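Local coordinates for putative uncharacterized protein (Enterobacter cloacae, PDB 4HFK) that probably acts as the immunity protein that binds and neutralises a type VI secretion system amidase effector, at residues 16-21 with 43-48; 22-27 with 81-86; 56-61 with 90-95. One frame throughout, in Å; residues are numbered along the deposited sequence.

Contact 1 (16-21 with 43-48); sequences ENWVQN and AWLEAS
Asn17 sets its CB over one face of the Trp44 indole, 3.5 Å from the centroid of the five-membered ring and nearly on the ring normal, a CH-pi contact. With CG beside the backbone N and anti to the carbonyl carbon (chi1 -64°), the amide runs on over the same face toward the six-membered ring, where Asn17 ND2 comes to 3.3 Å from Trp44 CH2. The amide plane is tilted 62° from the ring, so this is no parallel stack. One helical turn on, Asn21 approaches the edge of the same indole. Its OD1 lies near the ring plane and takes a hydrogen bond from Trp44 NE1 at 2.8 Å, but the angle at the hydrogen is only 128° and the bond is weak. Trp18 packs at the root of Trp44, CB against CB at 3.9 Å, and its CD1 rests against Leu45 CB at 4.0 Å, the two side chains running side by side.

Behind this first shell, Asn21 ND2 makes a weak bond to Gln20 OE1, which may help set the turn of the amide that faces Trp44. Phe9 meets the Trp44 ring edge-to-face, and Phe55 does the same to Trp18. The backbones belong to helices 11-27 and 31-47, close to antiparallel with their segment axes 8.8 Å apart. Leu81 of the second subunit also packs on Trp44, so the contact reaches the interface with that subunit. The carbonyls of Leu45, Glu46 and Ser48 take hydrogen bonds from basic side chains of another protein's chain, probably the amidase effector.

Chemically, the CH-pi contact with Asn17 and the edge bond to Asn21 together limit how the indole can turn, and the latter gives the N-H of a buried tryptophan a polar partner, though a weak one.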
ATOM      1  N   GLU B  16      -8.416   0.982  -6.580  1.00  5.78           N
ATOM      2  CA  GLU B  16      -7.961   0.264  -5.381  1.00  9.05           C
ATOM      3  C   GLU B  16      -6.782   0.964  -4.701  1.00  7.55           C
ATOM      4  O   GLU B  16      -6.750   1.101  -3.481  1.00  8.18           O
ATOM      5  CB  GLU B  16      -7.565  -1.177  -5.734  1.00  7.89           C
ATOM      6  CG  GLU B  16      -8.762  -2.071  -6.071  1.00  9.78           C
ATOM      7  CD  GLU B  16      -8.367  -3.320  -6.856  1.00 14.16           C
ATOM      8  OE1 GLU B  16      -7.150  -3.532  -7.100  1.00 12.86           O
ATOM      9  OE2 GLU B  16      -9.280  -4.084  -7.235  1.00 17.40           O
ATOM     10  N   ASN B  17      -5.809   1.380  -5.496  1.00  5.38           N
ATOM     11  CA  ASN B  17      -4.633   2.051  -4.968  1.00  7.78           C
ATOM     12  C   ASN B  17      -4.977   3.420  -4.387  1.00  8.69           C
ATOM     13  O   ASN B  17      -4.425   3.810  -3.356  1.00 10.38           O
ATOM     14  CB  ASN B  17      -3.536   2.127  -6.043  1.00  7.30           C
ATOM     15  CG  ASN B  17      -3.041   0.737  -6.447  1.00 12.58           C
ATOM     16  OD1 ASN B  17      -3.271  -0.235  -5.722  1.00 10.27           O
ATOM     17  ND2 ASN B  17      -2.380   0.635  -7.605  1.00  8.61           N
ATOM     18  N   TRP B  18      -5.903   4.137  -5.022  1.00  5.50           N
ATOM     19  CA  TRP B  18      -6.430   5.353  -4.413  1.00  6.82           C
ATOM     20  C   TRP B  18      -6.979   5.050  -3.021  1.00  6.66           C
ATOM     21  O   TRP B  18      -6.616   5.713  -2.036  1.00  6.19           O
ATOM     22  CB  TRP B  18      -7.520   6.008  -5.274  1.00  5.34           C
ATOM     23  CG  TRP B  18      -8.035   7.306  -4.654  1.00  5.72           C
ATOM     24  CD1 TRP B  18      -7.497   8.562  -4.799  1.00  6.63           C
ATOM     25  CD2 TRP B  18      -9.165   7.456  -3.773  1.00  7.13           C
ATOM     26  NE1 TRP B  18      -8.235   9.483  -4.076  1.00  7.09           N
ATOM     27  CE2 TRP B  18      -9.262   8.831  -3.443  1.00  8.60           C
ATOM     28  CE3 TRP B  18     -10.116   6.570  -3.255  1.00  5.47           C
ATOM     29  CZ2 TRP B  18     -10.264   9.331  -2.598  1.00  5.34           C
ATOM     30  CZ3 TRP B  18     -11.115   7.070  -2.427  1.00  9.08           C
ATOM     31  CH2 TRP B  18     -11.178   8.442  -2.108  1.00  9.78           C
ATOM     32  N   VAL B  19      -7.843   4.044  -2.935  1.00  5.61           N
ATOM     33  CA  VAL B  19      -8.473   3.694  -1.659  1.00  7.19           C
ATOM     34  C   VAL B  19      -7.417   3.309  -0.624  1.00  8.02           C
ATOM     35  O   VAL B  19      -7.477   3.747   0.534  1.00  8.23           O
ATOM     36  CB  VAL B  19      -9.484   2.530  -1.804  1.00  6.34           C
ATOM     37  CG1 VAL B  19      -9.951   2.046  -0.422  1.00  8.89           C
ATOM     38  CG2 VAL B  19     -10.684   2.958  -2.653  1.00  5.97           C
ATOM     39  N   GLN B  20      -6.449   2.493  -1.044  1.00  6.86           N
ATOM     40  CA  GLN B  20      -5.406   2.028  -0.127  1.00  9.43           C
ATOM     41  C   GLN B  20      -4.548   3.190   0.376  1.00  9.05           C
ATOM     42  O   GLN B  20      -4.298   3.316   1.578  1.00  7.91           O
ATOM     43  CB  GLN B  20      -4.516   0.973  -0.800  1.00 10.87           C
ATOM     44  CG  GLN B  20      -3.791   0.056   0.201  1.00 12.94           C
ATOM     45  CD  GLN B  20      -2.278   0.212   0.175  1.00 13.79           C
ATOM     46  OE1 GLN B  20      -1.752   1.140  -0.434  1.00 14.80           O
ATOM     47  NE2 GLN B  20      -1.572  -0.709   0.833  1.00 14.32           N
ATOM     48  N   ASN B  21      -4.095   4.034  -0.545  1.00  7.87           N
ATOM     49  CA  ASN B  21      -3.228   5.153  -0.183  1.00 10.09           C
ATOM     50  C   ASN B  21      -3.956   6.117   0.744  1.00 10.02           C
ATOM     51  O   ASN B  21      -3.392   6.622   1.714  1.00 13.70           O
ATOM     52  CB  ASN B  21      -2.752   5.903  -1.425  1.00  7.85           C
ATOM     53  CG  ASN B  21      -1.701   5.144  -2.209  1.00 10.79           C
ATOM     54  OD1 ASN B  21      -1.143   5.682  -3.170  1.00 12.26           O
ATOM     55  ND2 ASN B  21      -1.432   3.890  -1.823  1.00  7.89           N
ATOM     56  N   ALA B  43      -2.538  11.252  -7.180  1.00  7.19           N
ATOM     57  CA  ALA B  43      -1.990  10.833  -8.473  1.00  8.37           C
ATOM     58  C   ALA B  43      -2.853   9.730  -9.076  1.00  7.78           C
ATOM     59  O   ALA B  43      -3.097   9.713 -10.285  1.00  6.37           O
ATOM     60  CB  ALA B  43      -0.555  10.362  -8.337  1.00  6.07           C
ATOM     61  N   TRP B  44      -3.288   8.787  -8.237  1.00  8.20           N
ATOM     62  CA  TRP B  44      -4.219   7.756  -8.689  1.00  6.55           C
ATOM     63  C   TRP B  44      -5.544   8.403  -9.092  1.00  6.96           C
ATOM     64  O   TRP B  44      -6.197   7.965 -10.048  1.00  7.71           O
ATOM     65  CB  TRP B  44      -4.467   6.711  -7.592  1.00  5.44           C
ATOM     66  CG  TRP B  44      -3.231   5.942  -7.165  1.00  9.83           C
ATOM     67  CD1 TRP B  44      -2.610   5.987  -5.939  1.00  7.94           C
ATOM     68  CD2 TRP B  44      -2.478   5.016  -7.962  1.00  8.35           C
ATOM     69  NE1 TRP B  44      -1.527   5.144  -5.934  1.00  7.07           N
ATOM     70  CE2 TRP B  44      -1.419   4.539  -7.161  1.00  7.21           C
ATOM     71  CE3 TRP B  44      -2.603   4.538  -9.273  1.00  7.69           C
ATOM     72  CZ2 TRP B  44      -0.480   3.601  -7.634  1.00  8.27           C
ATOM     73  CZ3 TRP B  44      -1.667   3.613  -9.746  1.00  9.10           C
ATOM     74  CH2 TRP B  44      -0.619   3.155  -8.924  1.00  9.43           C
ATOM     75  N   LEU B  45      -5.956   9.430  -8.353  1.00  6.51           N
ATOM     76  CA  LEU B  45      -7.197  10.136  -8.678  1.00  7.65           C
ATOM     77  C   LEU B  45      -7.146  10.689 -10.093  1.00  6.70           C
ATOM     78  O   LEU B  45      -8.078  10.500 -10.876  1.00  7.15           O
ATOM     79  CB  LEU B  45      -7.463  11.287  -7.692  1.00  9.30           C
ATOM     80  CG  LEU B  45      -8.692  12.149  -8.036  1.00  8.46           C
ATOM     81  CD1 LEU B  45      -9.988  11.405  -7.710  1.00 10.26           C
ATOM     82  CD2 LEU B  45      -8.670  13.505  -7.310  1.00 10.30           C
ATOM     83  N   GLU B  46      -6.066  11.391 -10.418  1.00  7.01           N
ATOM     84  CA  GLU B  46      -5.916  11.974 -11.758  1.00  8.40           C
ATOM     85  C   GLU B  46      -5.972  10.889 -12.836  1.00 11.60           C
ATOM     86  O   GLU B  46      -6.556  11.083 -13.905  1.00  8.30           O
ATOM     87  CB  GLU B  46      -4.586  12.737 -11.859  1.00  7.48           C
ATOM     88  CG  GLU B  46      -4.236  13.194 -13.274  1.00  8.94           C
ATOM     89  CD  GLU B  46      -5.010  14.431 -13.723  1.00  9.86           C
ATOM     90  OE1 GLU B  46      -5.521  15.175 -12.858  1.00 14.19           O
ATOM     91  OE2 GLU B  46      -5.091  14.677 -14.944  1.00 11.49           O
ATOM     92  N   ALA B  47      -5.357   9.746 -12.546  1.00  7.45           N
ATOM     93  CA  ALA B  47      -5.259   8.653 -13.519  1.00 11.06           C
ATOM     94  C   ALA B  47      -6.604   7.958 -13.727  1.00 10.27           C
ATOM     95  O   ALA B  47      -6.899   7.466 -14.817  1.00  9.73           O
ATOM     96  CB  ALA B  47      -4.215   7.643 -13.077  1.00  8.92           C
ATOM     97  N   SER B  48      -7.420   7.918 -12.683  1.00  8.08           N
ATOM     98  CA  SER B  48      -8.739   7.293 -12.794  1.00  8.79           C
ATOM     99  C   SER B  48      -9.631   8.037 -13.792  1.00 11.37           C
ATOM    100  O   SER B  48      -9.464   9.248 -14.024  1.00 10.06           O
ATOM    101  CB  SER B  48      -9.414   7.248 -11.422  1.00  9.00           C
ATOM    102  OG  SER B  48     -10.657   6.566 -11.476  1.00  8.42           O
TER

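Contact 2 (22-27 with 81-86); sequences RCIGKI and LKCTLI
Cys83 pushes its side chain into helix 11-27 opposite Cys23, the two CA atoms being 5.4 Å apart. Starting from the root, Cys83 CB packs on Cys23 CB at 3.6 Å. Because the thiol swings beside its own backbone N (chi1 -64°), Cys83 SG passes along the turn from Cys23 to Ile27. It touches Cys23 CB at 3.4 Å, comes to 3.5 Å from the backbone N of Ile24, and meets CG1 of both Ile24 and Ile27, each at 3.9 Å. One sulfur thus touches three residues of the helix. The other thiol goes a different way: Cys23 SG turns to Ile86, lying 3.8 Å from its CG2 branch. The sulfurs therefore do not face each other, and the pair is two reduced cysteines in van der Waals packing rather than a disulfide.

The segment axes are 9.1 Å apart and run at 141°, so the C-terminal end of helix 11-27 lies roughly antiparallel to helix 79-87. Helix 52-66 packs against both, Ile62 on Cys23 and Leu66 on Ile86, while Ile24 of the second subunit packs on its own counterpart here.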
ATOM      1  N   ARG B  22      -5.222   6.366   0.445  1.00  9.35           N
ATOM      2  CA  ARG B  22      -6.039   7.211   1.300  1.00  9.58           C
ATOM      3  C   ARG B  22      -6.257   6.589   2.692  1.00 13.41           C
ATOM      4  O   ARG B  22      -6.259   7.298   3.708  1.00 10.10           O
ATOM      5  CB  ARG B  22      -7.372   7.505   0.622  1.00 11.31           C
ATOM      6  CG  ARG B  22      -8.283   8.338   1.466  1.00 15.31           C
ATOM      7  CD  ARG B  22      -8.974   9.393   0.628  1.00 20.11           C
ATOM      8  NE  ARG B  22      -9.862  10.203   1.454  1.00 19.34           N
ATOM      9  CZ  ARG B  22      -9.577  11.435   1.863  1.00 16.24           C
ATOM     10  NH1 ARG B  22      -8.435  12.010   1.501  1.00 12.24           N
ATOM     11  NH2 ARG B  22     -10.446  12.093   2.613  1.00 18.77           N
ATOM     12  N   CYS B  23      -6.440   5.272   2.752  1.00  9.65           N
ATOM     13  CA  CYS B  23      -6.531   4.603   4.051  1.00 11.34           C
ATOM     14  C   CYS B  23      -5.255   4.798   4.863  1.00  9.70           C
ATOM     15  O   CYS B  23      -5.312   5.100   6.056  1.00 11.62           O
ATOM     16  CB  CYS B  23      -6.774   3.105   3.893  1.00 12.96           C
ATOM     17  SG  CYS B  23      -8.435   2.657   3.482  1.00 18.18           S
ATOM     18  N   ILE B  24      -4.110   4.602   4.216  1.00  9.27           N
ATOM     19  CA  ILE B  24      -2.816   4.802   4.872  1.00  9.76           C
ATOM     20  C   ILE B  24      -2.733   6.203   5.462  1.00 12.53           C
ATOM     21  O   ILE B  24      -2.262   6.381   6.584  1.00 11.31           O
ATOM     22  CB  ILE B  24      -1.654   4.558   3.896  1.00 11.90           C
ATOM     23  CG1 ILE B  24      -1.590   3.068   3.537  1.00 10.83           C
ATOM     24  CG2 ILE B  24      -0.331   4.994   4.512  1.00  9.49           C
ATOM     25  CD1 ILE B  24      -0.641   2.732   2.405  1.00  9.27           C
ATOM     26  N   GLY B  25      -3.224   7.190   4.715  1.00  8.92           N
ATOM     27  CA  GLY B  25      -3.243   8.567   5.172  1.00  9.45           C
ATOM     28  C   GLY B  25      -4.099   8.755   6.411  1.00 17.84           C
ATOM     29  O   GLY B  25      -3.776   9.564   7.285  1.00 16.56           O
ATOM     30  N   LYS B  26      -5.200   8.014   6.490  1.00 11.21           N
ATOM     31  CA  LYS B  26      -6.089   8.110   7.635  1.00 13.46           C
ATOM     32  C   LYS B  26      -5.545   7.426   8.889  1.00 13.58           C
ATOM     33  O   LYS B  26      -5.876   7.839   9.993  1.00 13.94           O
ATOM     34  CB  LYS B  26      -7.470   7.533   7.296  1.00 14.70           C
ATOM     35  CG  LYS B  26      -8.265   8.381   6.317  1.00 15.23           C
ATOM     36  CD  LYS B  26      -9.666   7.814   6.126  1.00 13.76           C
ATOM     37  CE  LYS B  26     -10.416   8.599   5.056  1.00 17.45           C
ATOM     38  NZ  LYS B  26     -10.444  10.064   5.358  1.00 21.14           N
ATOM     39  N   ILE B  27      -4.740   6.374   8.732  1.00 12.68           N
ATOM     40  CA  ILE B  27      -4.231   5.648   9.905  1.00 14.88           C
ATOM     41  C   ILE B  27      -2.820   6.065  10.329  1.00 16.60           C
ATOM     42  O   ILE B  27      -2.364   5.715  11.414  1.00 13.40           O
ATOM     43  CB  ILE B  27      -4.257   4.108   9.727  1.00 14.78           C
ATOM     44  CG1 ILE B  27      -3.551   3.682   8.437  1.00 15.68           C
ATOM     45  CG2 ILE B  27      -5.676   3.591   9.726  1.00 16.96           C
ATOM     46  CD1 ILE B  27      -2.164   3.143   8.641  1.00 17.02           C
ATOM     47  N   LEU B  81      -2.076  -3.747   6.556  1.00  7.98           N
ATOM     48  CA  LEU B  81      -2.754  -4.846   5.880  1.00  9.29           C
ATOM     49  C   LEU B  81      -4.231  -4.505   5.699  1.00  8.18           C
ATOM     50  O   LEU B  81      -4.787  -4.708   4.618  1.00  7.75           O
ATOM     51  CB  LEU B  81      -2.599  -6.162   6.653  1.00  7.47           C
ATOM     52  CG  LEU B  81      -2.668  -7.422   5.761  1.00 15.44           C
ATOM     53  CD1 LEU B  81      -1.996  -8.594   6.445  1.00 15.87           C
ATOM     54  CD2 LEU B  81      -4.090  -7.788   5.453  1.00 11.39           C
ATOM     55  N   LYS B  82      -4.859  -3.979   6.749  1.00  7.92           N
ATOM     56  CA  LYS B  82      -6.275  -3.594   6.675  1.00 12.14           C
ATOM     57  C   LYS B  82      -6.560  -2.627   5.518  1.00  8.87           C
ATOM     58  O   LYS B  82      -7.591  -2.741   4.847  1.00  8.39           O
ATOM     59  CB  LYS B  82      -6.764  -2.983   8.002  1.00  8.29           C
ATOM     60  CG  LYS B  82      -8.279  -2.724   8.036  1.00 14.34           C
ATOM     61  CD  LYS B  82      -8.714  -1.821   9.195  1.00 13.01           C
ATOM     62  CE  LYS B  82      -8.039  -2.181  10.506  1.00 16.73           C
ATOM     63  NZ  LYS B  82      -8.259  -1.125  11.550  1.00 17.38           N
ATOM     64  N   CYS B  83      -5.654  -1.679   5.282  1.00  8.47           N
ATOM     65  CA  CYS B  83      -5.814  -0.762   4.152  1.00  8.73           C
ATOM     66  C   CYS B  83      -5.992  -1.531   2.827  1.00  9.88           C
ATOM     67  O   CYS B  83      -6.790  -1.144   1.970  1.00  7.81           O
ATOM     68  CB  CYS B  83      -4.615   0.190   4.050  1.00 10.55           C
ATOM     69  SG  CYS B  83      -4.417   1.321   5.481  1.00 13.22           S
ATOM     70  N   THR B  84      -5.259  -2.628   2.657  1.00  8.89           N
ATOM     71  CA  THR B  84      -5.404  -3.409   1.433  1.00  7.51           C
ATOM     72  C   THR B  84      -6.711  -4.192   1.451  1.00  8.53           C
ATOM     73  O   THR B  84      -7.397  -4.291   0.425  1.00 10.83           O
ATOM     74  CB  THR B  84      -4.197  -4.344   1.199  1.00  6.88           C
ATOM     75  OG1 THR B  84      -3.051  -3.548   0.874  1.00  8.04           O
ATOM     76  CG2 THR B  84      -4.465  -5.297   0.033  1.00  6.81           C
ATOM     77  N   LEU B  85      -7.075  -4.733   2.613  1.00  6.31           N
ATOM     78  CA  LEU B  85      -8.332  -5.480   2.718  1.00  7.02           C
ATOM     79  C   LEU B  85      -9.496  -4.576   2.352  1.00  9.73           C
ATOM     80  O   LEU B  85     -10.415  -4.984   1.634  1.00  8.18           O
ATOM     81  CB  LEU B  85      -8.523  -6.051   4.127  1.00  7.35           C
ATOM     82  CG  LEU B  85      -7.439  -7.035   4.577  1.00  9.04           C
ATOM     83  CD1 LEU B  85      -7.816  -7.682   5.896  1.00  9.24           C
ATOM     84  CD2 LEU B  85      -7.188  -8.112   3.520  1.00  6.97           C
ATOM     85  N   ILE B  86      -9.444  -3.336   2.832  1.00  7.45           N
ATOM     86  CA  ILE B  86     -10.494  -2.363   2.557  1.00  8.33           C
ATOM     87  C   ILE B  86     -10.568  -2.033   1.066  1.00  8.38           C
ATOM     88  O   ILE B  86     -11.659  -1.991   0.491  1.00  9.43           O
ATOM     89  CB  ILE B  86     -10.294  -1.071   3.399  1.00  8.43           C
ATOM     90  CG1 ILE B  86     -10.646  -1.353   4.864  1.00 10.71           C
ATOM     91  CG2 ILE B  86     -11.152   0.069   2.861  1.00  5.92           C
ATOM     92  CD1 ILE B  86     -10.300  -0.211   5.846  1.00 10.46           C
TER

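Contact 3 (56-61 with 90-95); sequences EKADEV and DAIRPL. With SO4 (sulfate ion), chain E.
Segment 56-61 of helix 52-66 is met by segment 90-95, which has left helix 79-87, keeps helical backbone angles through 90-92 and tightens into a 3-10 turn at 93-95; Ala58 and Ile92 bring their CA atoms within 6.3 Å. Ile92, Leu95 and Ala91 supply the apolar side of segment 90-95. The tip of Ile92, CD1, reaches Ala58 CB at 3.9 Å and Val61 CG1 at 3.8 Å. Val61 CG1, placed anti to its backbone N (chi1 171°), also abuts Ala91 CB at 3.8 Å, while its other branch, CG2, faces Leu95 CD1 tip to tip. Leu95 splits its two methyls over the helix surface: CD1 lies 3.5 Å from the backbone N of Ala58, and CD2 meets the root of Lys57, whose extended chain then leads away from the contact and crosses the leucine at about a right angle.

In this all-helical fold the segment after the last helix, 79-87, doubles back over helix 52-66. Phe15 of helix 11-27 touches Ala58, Ile92 and Leu95, and Leu95 O bonds Asn54 ND2 of helix 52-66.

On the far side of the 3-10 turn the chemistry is polar. The Arg93 chain bends at chi3 (-17°) and its NH2 makes a nearly straight salt bridge to Asp90 OD1, 2.7 Å at 175°, lying in the guanidinium plane. At another edge of the group, Arg93 NH1 donates to O1 of a sulfate ion at 2.9 Å, an anion probably from the crystallisation liquor that Lys96 and Gln12 also bind.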
ATOM      1  N   GLU B  56     -15.971  10.177  -3.339  1.00 12.98           N
ATOM      2  CA  GLU B  56     -16.665  10.732  -2.176  1.00 15.44           C
ATOM      3  C   GLU B  56     -17.329   9.624  -1.364  1.00 12.74           C
ATOM      4  O   GLU B  56     -17.163   9.555  -0.150  1.00 12.65           O
ATOM      5  CB  GLU B  56     -17.711  11.773  -2.608  1.00 17.24           C
ATOM      6  CG  GLU B  56     -17.132  12.951  -3.398  1.00 15.87           C
ATOM      7  CD  GLU B  56     -18.205  13.853  -3.972  1.00 23.92           C
ATOM      8  OE1 GLU B  56     -19.389  13.703  -3.588  1.00 18.37           O
ATOM      9  OE2 GLU B  56     -17.864  14.712  -4.814  1.00 21.21           O
ATOM     10  N   LYS B  57     -18.076   8.751  -2.035  1.00 10.06           N
ATOM     11  CA  LYS B  57     -18.705   7.621  -1.350  1.00 12.92           C
ATOM     12  C   LYS B  57     -17.670   6.651  -0.779  1.00 13.58           C
ATOM     13  O   LYS B  57     -17.829   6.152   0.334  1.00 16.24           O
ATOM     14  CB  LYS B  57     -19.649   6.878  -2.297  1.00 13.30           C
ATOM     15  CG  LYS B  57     -20.842   7.719  -2.750  1.00 21.68           C
ATOM     16  CD  LYS B  57     -21.822   6.882  -3.561  1.00 29.16           C
ATOM     17  CE  LYS B  57     -23.028   7.704  -3.996  1.00 46.54           C
ATOM     18  NZ  LYS B  57     -23.941   6.899  -4.857  1.00 50.80           N
ATOM     19  N   ALA B  58     -16.607   6.392  -1.538  1.00 10.94           N
ATOM     20  CA  ALA B  58     -15.551   5.488  -1.089  1.00 10.03           C
ATOM     21  C   ALA B  58     -14.909   5.972   0.206  1.00 12.09           C
ATOM     22  O   ALA B  58     -14.548   5.174   1.072  1.00 12.86           O
ATOM     23  CB  ALA B  58     -14.495   5.321  -2.177  1.00  8.19           C
ATOM     24  N   ASP B  59     -14.753   7.284   0.334  1.00 14.87           N
ATOM     25  CA  ASP B  59     -14.162   7.854   1.535  1.00 14.52           C
ATOM     26  C   ASP B  59     -15.030   7.566   2.760  1.00 15.13           C
ATOM     27  O   ASP B  59     -14.513   7.331   3.850  1.00 19.69           O
ATOM     28  CB  ASP B  59     -13.952   9.361   1.375  1.00 16.76           C
ATOM     29  CG  ASP B  59     -12.948   9.904   2.365  1.00 22.81           C
ATOM     30  OD1 ASP B  59     -11.764   9.507   2.289  1.00 24.05           O
ATOM     31  OD2 ASP B  59     -13.340  10.727   3.215  1.00 32.39           O
ATOM     32  N   GLU B  60     -16.348   7.586   2.583  1.00 13.98           N
ATOM     33  CA  GLU B  60     -17.258   7.210   3.665  1.00 17.77           C
ATOM     34  C   GLU B  60     -17.113   5.733   4.014  1.00 16.05           C
ATOM     35  O   GLU B  60     -17.104   5.359   5.190  1.00 14.18           O
ATOM     36  CB  GLU B  60     -18.712   7.483   3.268  1.00 17.36           C
ATOM     37  CG  GLU B  60     -19.051   8.957   3.120  1.00 26.40           C
ATOM     38  N   VAL B  61     -17.016   4.889   2.988  1.00 14.26           N
ATOM     39  CA  VAL B  61     -16.865   3.456   3.214  1.00 16.16           C
ATOM     40  C   VAL B  61     -15.567   3.206   3.974  1.00 12.21           C
ATOM     41  O   VAL B  61     -15.535   2.439   4.938  1.00 12.01           O
ATOM     42  CB  VAL B  61     -16.895   2.664   1.881  1.00 14.66           C
ATOM     43  CG1 VAL B  61     -16.524   1.218   2.108  1.00 13.21           C
ATOM     44  CG2 VAL B  61     -18.277   2.764   1.241  1.00 16.41           C
ATOM     45  N   ASP B  90     -15.834  -5.989  -0.681  1.00  8.32           N
ATOM     46  CA  ASP B  90     -17.125  -5.941  -1.361  1.00 12.91           C
ATOM     47  C   ASP B  90     -17.786  -4.568  -1.202  1.00 11.04           C
ATOM     48  O   ASP B  90     -18.459  -4.083  -2.113  1.00  9.80           O
ATOM     49  CB  ASP B  90     -18.060  -7.032  -0.812  1.00 13.85           C
ATOM     50  CG  ASP B  90     -17.706  -8.432  -1.312  1.00 19.16           C
ATOM     51  OD1 ASP B  90     -16.680  -8.603  -2.010  1.00 15.00           O
ATOM     52  OD2 ASP B  90     -18.470  -9.378  -0.993  1.00 24.30           O
ATOM     53  N   ALA B  91     -17.591  -3.935  -0.051  1.00  9.51           N
ATOM     54  CA  ALA B  91     -18.198  -2.624   0.180  1.00 12.98           C
ATOM     55  C   ALA B  91     -17.661  -1.547  -0.768  1.00 10.24           C
ATOM     56  O   ALA B  91     -18.378  -0.626  -1.153  1.00 13.37           O
ATOM     57  CB  ALA B  91     -18.034  -2.201   1.640  1.00 12.42           C
ATOM     58  N   ILE B  92     -16.394  -1.656  -1.144  1.00 10.11           N
ATOM     59  CA  ILE B  92     -15.789  -0.688  -2.053  1.00  8.29           C
ATOM     60  C   ILE B  92     -16.103  -1.047  -3.513  1.00 11.36           C
ATOM     61  O   ILE B  92     -16.159  -0.170  -4.384  1.00  9.98           O
ATOM     62  CB  ILE B  92     -14.257  -0.618  -1.812  1.00  8.32           C
ATOM     63  CG1 ILE B  92     -13.955   0.206  -0.544  1.00 10.72           C
ATOM     64  CG2 ILE B  92     -13.519  -0.040  -3.022  1.00  7.66           C
ATOM     65  CD1 ILE B  92     -14.115   1.728  -0.742  1.00  6.54           C
ATOM     66  N   ARG B  93     -16.342  -2.337  -3.765  1.00  9.55           N
ATOM     67  CA  ARG B  93     -16.421  -2.869  -5.136  1.00 13.40           C
ATOM     68  C   ARG B  93     -17.379  -2.149  -6.110  1.00 12.64           C
ATOM     69  O   ARG B  93     -16.989  -1.849  -7.235  1.00 19.31           O
ATOM     70  CB  ARG B  93     -16.653  -4.403  -5.153  1.00 12.40           C
ATOM     71  CG  ARG B  93     -16.411  -5.028  -6.551  1.00 19.16           C
ATOM     72  CD  ARG B  93     -16.274  -6.565  -6.581  1.00 13.88           C
ATOM     73  NE  ARG B  93     -16.005  -7.171  -5.273  1.00 17.43           N
ATOM     74  CZ  ARG B  93     -14.786  -7.371  -4.783  1.00 20.34           C
ATOM     75  NH1 ARG B  93     -13.729  -7.002  -5.487  1.00 17.19           N
ATOM     76  NH2 ARG B  93     -14.620  -7.920  -3.582  1.00 27.10           N
ATOM     77  N   PRO B  94     -18.620  -1.864  -5.694  1.00 14.60           N
ATOM     78  CA  PRO B  94     -19.473  -1.210  -6.694  1.00 21.03           C
ATOM     79  C   PRO B  94     -19.007   0.196  -7.078  1.00 21.78           C
ATOM     80  O   PRO B  94     -19.381   0.684  -8.149  1.00 18.50           O
ATOM     81  CB  PRO B  94     -20.834  -1.115  -5.997  1.00 20.58           C
ATOM     82  CG  PRO B  94     -20.533  -1.231  -4.525  1.00 21.40           C
ATOM     83  CD  PRO B  94     -19.351  -2.145  -4.443  1.00 15.15           C
ATOM     84  N   LEU B  95     -18.206   0.833  -6.225  1.00 15.26           N
ATOM     85  CA  LEU B  95     -17.697   2.165  -6.523  1.00 13.10           C
ATOM     86  C   LEU B  95     -16.614   2.121  -7.610  1.00 11.94           C
ATOM     87  O   LEU B  95     -16.131   3.161  -8.069  1.00 14.54           O
ATOM     88  CB  LEU B  95     -17.197   2.826  -5.240  1.00 10.43           C
ATOM     89  CG  LEU B  95     -18.311   2.871  -4.189  1.00 16.36           C
ATOM     90  CD1 LEU B  95     -17.786   3.320  -2.842  1.00 12.08           C
ATOM     91  CD2 LEU B  95     -19.466   3.775  -4.658  1.00 19.69           C
TER
HETATM   92  S   SO4 E 200     -12.865  -5.994  -9.441  1.00 24.27           S
HETATM   93  O1  SO4 E 200     -13.299  -5.706  -8.066  1.00 13.03           O
HETATM   94  O2  SO4 E 200     -11.697  -5.151  -9.758  1.00 19.83           O
HETATM   95  O3  SO4 E 200     -12.487  -7.409  -9.552  1.00 20.49           O
HETATM   96  O4  SO4 E 200     -13.950  -5.733 -10.390  1.00 15.17           O

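Contacts 1 and 2 lie in the buried middle of the chain and share helix 11-27, which packs on helix 31-47 in the first and on helix 79-87 in the second; both also touch the second subunit. Contact 3 is only partly buried and joins helix 52-66 to the chain after helix 79-87. The chemistry follows position: aromatic and amide groups in contact 1, sulfur and aliphatic branches in contact 2, and in contact 3 aliphatic packing backed by a charged outer side. They are stitched together by a probable hydrogen bond from Gln20 to Thr84 between 1 and 2, Trp18 on Ala58 between 1 and 3, and Ile86 O packing on Ile92 CG1 between 2 and 3.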